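Long-range contact in N5-carboxyaminoimidazole ribonucleotide synthetase (Bacillus anthracis, PDB 3R5H), which probably catalyses the ATP-dependent carboxylation of 5-aminoimidazole ribonucleotide to N5-carboxyaminoimidazole ribonucleotide in purine biosynthesis: residues Lys195-Ile200 / Met262-Asp267. Residues are numbered along the deposited sequence; the frame is centred on the assembly and turned at random.
Sequences KEVSVI and MFATAD. With ADP (adenosine-5'-diphosphate), chain C.
Glu196 and Phe263 form a non-hydrogen-bonded antiparallel pair whose side chains rise together from one face of the sheet to the bound ADP. The CB of Glu196 lies 4.0 Å from Met262 O. With CG anti to the carbonyl carbon (chi1 -64°) and an extended chain beyond it, the side chain runs alongside Phe263, and Glu196 CG comes 4.0 Å from CD2 of the ring. At the tip, Glu196 OE1 accepts hydrogen bonds from both ribose hydroxyls of ADP, O3' at 2.7 Å and O2' at 2.8 Å, so one oxygen holds both. Glu196 OE2, which also lies 3.0 Å from O3' of ADP, sits in the plane of the Phe263 ring, at its edge. It is 3.6 Å from Phe263 CE2 and within hydrogen-bonding distance of a water that is also close to Met262 O. Carboxylate and ring planes stand 75° apart. The outer end of the Phe263 ring lies obliquely by the adenine, with CZ 3.8 Å from C4 of ADP, while Phe193 stacks on Phe263.

Hydrogen-bonded pairs flank this one: Lys195 and Ala264 exchange two backbone bonds, as do Val197 and Met262. Met262 O accepts Val197 N and also lies near the water. Val197, Met262 and Ala264 occupy the other face, where Val197 CG2 packs 3.8 Å from Met262 CB and helix 235-251 covers Met262 and Ala264. Lys195 also starts toward that face, but its chain leads away to a salt bridge with Glu216.

The two neighbouring strands therefore supply a ribose-binding glutamate and an adenine-side phenylalanine from one sheet face, an arrangement characteristic of the nucleotide-binding cleft of the ATP-grasp fold.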
ATOM      1  N   LYS A 195      14.989 -21.234 -17.102  1.00 24.49           N
ATOM      2  CA  LYS A 195      14.483 -20.309 -16.068  1.00 23.22           C
ATOM      3  C   LYS A 195      13.483 -20.965 -15.138  1.00 21.88           C
ATOM      4  O   LYS A 195      12.699 -21.812 -15.557  1.00 21.95           O
ATOM      5  CB  LYS A 195      13.761 -19.118 -16.719  1.00 23.41           C
ATOM      6  CG  LYS A 195      14.520 -18.401 -17.824  1.00 24.24           C
ATOM      7  CD  LYS A 195      15.500 -17.404 -17.270  1.00 24.06           C
ATOM      8  CE  LYS A 195      15.924 -16.388 -18.358  1.00 25.22           C
ATOM      9  NZ  LYS A 195      16.981 -15.484 -17.841  1.00 22.16           N
ATOM     10  N   GLU A 196      13.506 -20.542 -13.881  1.00 20.92           N
ATOM     11  CA  GLU A 196      12.413 -20.787 -12.940  1.00 20.08           C
ATOM     12  C   GLU A 196      11.522 -19.559 -12.952  1.00 18.71           C
ATOM     13  O   GLU A 196      12.004 -18.443 -12.800  1.00 17.92           O
ATOM     14  CB  GLU A 196      12.937 -21.009 -11.521  1.00 20.35           C
ATOM     15  CG  GLU A 196      13.789 -22.235 -11.369  1.00 23.16           C
ATOM     16  CD  GLU A 196      13.831 -22.746  -9.942  1.00 28.59           C
ATOM     17  OE1 GLU A 196      14.957 -22.936  -9.439  1.00 31.07           O
ATOM     18  OE2 GLU A 196      12.749 -22.955  -9.322  1.00 29.31           O
ATOM     19  N   VAL A 197      10.225 -19.782 -13.157  1.00 17.63           N
ATOM     20  CA  VAL A 197       9.246 -18.723 -13.224  1.00 16.32           C
ATOM     21  C   VAL A 197       8.064 -19.075 -12.319  1.00 16.15           C
ATOM     22  O   VAL A 197       7.859 -20.235 -12.007  1.00 15.28           O
ATOM     23  CB  VAL A 197       8.729 -18.502 -14.692  1.00 16.37           C
ATOM     24  CG1 VAL A 197       9.900 -18.226 -15.649  1.00 15.63           C
ATOM     25  CG2 VAL A 197       7.881 -19.694 -15.184  1.00 15.12           C
ATOM     26  N   SER A 198       7.290 -18.070 -11.912  1.00 15.67           N
ATOM     27  CA  SER A 198       6.038 -18.327 -11.212  1.00 15.75           C
ATOM     28  C   SER A 198       4.963 -17.350 -11.654  1.00 15.95           C
ATOM     29  O   SER A 198       5.246 -16.244 -12.152  1.00 15.83           O
ATOM     30  CB  SER A 198       6.215 -18.205  -9.699  1.00 15.51           C
ATOM     31  OG  SER A 198       6.549 -16.866  -9.370  1.00 16.31           O
ATOM     32  N   VAL A 199       3.728 -17.774 -11.437  1.00 15.82           N
ATOM     33  CA  VAL A 199       2.551 -16.995 -11.726  1.00 15.93           C
ATOM     34  C   VAL A 199       1.645 -17.090 -10.507  1.00 15.82           C
ATOM     35  O   VAL A 199       1.402 -18.185  -9.993  1.00 15.45           O
ATOM     36  CB  VAL A 199       1.826 -17.553 -12.996  1.00 16.38           C
ATOM     37  CG1 VAL A 199       0.478 -16.881 -13.188  1.00 16.33           C
ATOM     38  CG2 VAL A 199       2.677 -17.325 -14.234  1.00 16.31           C
ATOM     39  N   ILE A 200       1.176 -15.935 -10.035  1.00 16.07           N
ATOM     40  CA  ILE A 200       0.164 -15.867  -8.996  1.00 16.02           C
ATOM     41  C   ILE A 200      -1.210 -15.761  -9.653  1.00 15.94           C
ATOM     42  O   ILE A 200      -1.455 -14.850 -10.456  1.00 16.11           O
ATOM     43  CB  ILE A 200       0.364 -14.628  -8.066  1.00 16.51           C
ATOM     44  CG1 ILE A 200       1.838 -14.450  -7.632  1.00 18.05           C
ATOM     45  CG2 ILE A 200      -0.623 -14.651  -6.879  1.00 15.41           C
ATOM     46  CD1 ILE A 200       2.380 -15.511  -6.716  1.00 20.56           C
ATOM     47  N   MET A 262       7.141 -22.915 -11.615  1.00 17.29           N
ATOM     48  CA  MET A 262       7.353 -23.627 -12.880  1.00 18.35           C
ATOM     49  C   MET A 262       8.821 -23.636 -13.330  1.00 18.75           C
ATOM     50  O   MET A 262       9.593 -22.755 -12.942  1.00 18.69           O
ATOM     51  CB  MET A 262       6.479 -22.984 -13.971  1.00 18.14           C
ATOM     52  CG  MET A 262       4.962 -22.936 -13.633  1.00 19.87           C
ATOM     53  SD  MET A 262       4.053 -22.040 -14.915  1.00 22.99           S
ATOM     54  CE  MET A 262       2.479 -21.641 -14.176  1.00 21.56           C
ATOM     55  N   PHE A 263       9.198 -24.643 -14.122  1.00 19.09           N
ATOM     56  CA  PHE A 263      10.489 -24.662 -14.820  1.00 19.93           C
ATOM     57  C   PHE A 263      10.222 -24.381 -16.300  1.00 20.69           C
ATOM     58  O   PHE A 263       9.332 -24.975 -16.895  1.00 20.33           O
ATOM     59  CB  PHE A 263      11.194 -26.020 -14.696  1.00 19.49           C
ATOM     60  CG  PHE A 263      11.446 -26.482 -13.274  1.00 20.06           C
ATOM     61  CD1 PHE A 263      11.249 -27.811 -12.930  1.00 21.31           C
ATOM     62  CD2 PHE A 263      11.881 -25.603 -12.287  1.00 20.38           C
ATOM     63  CE1 PHE A 263      11.493 -28.274 -11.611  1.00 21.40           C
ATOM     64  CE2 PHE A 263      12.126 -26.046 -10.975  1.00 21.44           C
ATOM     65  CZ  PHE A 263      11.931 -27.389 -10.642  1.00 21.00           C
ATOM     66  N   ALA A 264      10.996 -23.476 -16.886  1.00 21.84           N
ATOM     67  CA  ALA A 264      10.845 -23.129 -18.297  1.00 22.96           C
ATOM     68  C   ALA A 264      12.127 -23.472 -19.030  1.00 23.86           C
ATOM     69  O   ALA A 264      13.213 -22.988 -18.669  1.00 24.21           O
ATOM     70  CB  ALA A 264      10.518 -21.633 -18.458  1.00 23.08           C
ATOM     71  N   THR A 265      12.007 -24.329 -20.035  1.00 24.66           N
ATOM     72  CA  THR A 265      13.164 -24.751 -20.819  1.00 25.64           C
ATOM     73  C   THR A 265      13.419 -23.768 -21.951  1.00 26.62           C
ATOM     74  O   THR A 265      12.519 -23.029 -22.353  1.00 26.28           O
ATOM     75  CB  THR A 265      12.961 -26.125 -21.461  1.00 25.22           C
ATOM     76  OG1 THR A 265      12.036 -25.995 -22.554  1.00 25.79           O
ATOM     77  CG2 THR A 265      12.455 -27.141 -20.432  1.00 24.07           C
ATOM     78  N   ALA A 266      14.652 -23.779 -22.460  1.00 28.06           N
ATOM     79  CA  ALA A 266      15.027 -23.010 -23.650  1.00 29.67           C
ATOM     80  C   ALA A 266      14.069 -23.308 -24.810  1.00 30.67           C
ATOM     81  O   ALA A 266      13.659 -22.398 -25.536  1.00 31.33           O
ATOM     82  CB  ALA A 266      16.458 -23.325 -24.040  1.00 29.41           C
ATOM     83  N   ASP A 267      13.689 -24.581 -24.938  1.00 31.75           N
ATOM     84  CA  ASP A 267      12.791 -25.067 -25.992  1.00 32.95           C
ATOM     85  C   ASP A 267      11.318 -24.653 -25.860  1.00 32.48           C
ATOM     86  O   ASP A 267      10.489 -25.016 -26.706  1.00 32.97           O
ATOM     87  CB  ASP A 267      12.883 -26.605 -26.100  1.00 33.90           C
ATOM     88  CG  ASP A 267      13.995 -27.076 -27.045  1.00 37.86           C
ATOM     89  OD1 ASP A 267      14.528 -28.197 -26.826  1.00 42.01           O
ATOM     90  OD2 ASP A 267      14.331 -26.341 -28.012  1.00 41.02           O
TER
HETATM   91  PB  ADP C 400      11.783 -26.401  -2.191  1.00 39.20           P
HETATM   92  O1B ADP C 400      12.245 -27.028  -0.907  1.00 42.02           O
HETATM   93  O2B ADP C 400      10.307 -26.152  -2.163  1.00 41.53           O
HETATM   94  O3B ADP C 400      12.603 -25.221  -2.644  1.00 42.24           O
HETATM   95  PA  ADP C 400      12.033 -27.447  -4.882  1.00 36.72           P
HETATM   96  O1A ADP C 400      11.651 -26.040  -5.266  1.00 38.75           O
HETATM   97  O2A ADP C 400      11.217 -28.609  -5.388  1.00 37.35           O
HETATM   98  O3A ADP C 400      12.071 -27.569  -3.270  1.00 39.17           O
HETATM   99  O5' ADP C 400      13.545 -27.709  -5.353  1.00 35.26           O
HETATM  100  C5' ADP C 400      14.571 -26.781  -5.007  1.00 34.24           C
HETATM  101  C4' ADP C 400      15.387 -26.428  -6.240  1.00 33.79           C
HETATM  102  O4' ADP C 400      15.993 -27.610  -6.779  1.00 33.60           O
HETATM  103  C3' ADP C 400      14.530 -25.847  -7.353  1.00 34.02           C
HETATM  104  O3' ADP C 400      14.484 -24.420  -7.289  1.00 34.55           O
HETATM  105  C2' ADP C 400      15.236 -26.308  -8.607  1.00 34.73           C
HETATM  106  O2' ADP C 400      16.289 -25.381  -8.910  1.00 35.83           O
HETATM  107  C1' ADP C 400      15.896 -27.608  -8.210  1.00 32.58           C
HETATM  108  N9  ADP C 400      15.057 -28.745  -8.662  1.00 31.79           N
HETATM  109  C8  ADP C 400      14.116 -29.386  -7.937  1.00 31.16           C
HETATM  110  N7  ADP C 400      13.536 -30.384  -8.647  1.00 29.89           N
HETATM  111  C5  ADP C 400      14.120 -30.403  -9.850  1.00 29.07           C
HETATM  112  C6  ADP C 400      13.996 -31.203 -11.085  1.00 29.06           C
HETATM  113  N6  ADP C 400      13.107 -32.227 -11.191  1.00 25.98           N
HETATM  114  N1  ADP C 400      14.810 -30.862 -12.124  1.00 30.13           N
HETATM  115  C2  ADP C 400      15.699 -29.855 -12.071  1.00 29.30           C
HETATM  116  N3  ADP C 400      15.858 -29.100 -10.977  1.00 30.47           N
HETATM  117  C4  ADP C 400      15.116 -29.317  -9.862  1.00 30.29           C
HETATM  118  O   HOH W   1      10.213 -22.980  -9.969  1.00 20.18           O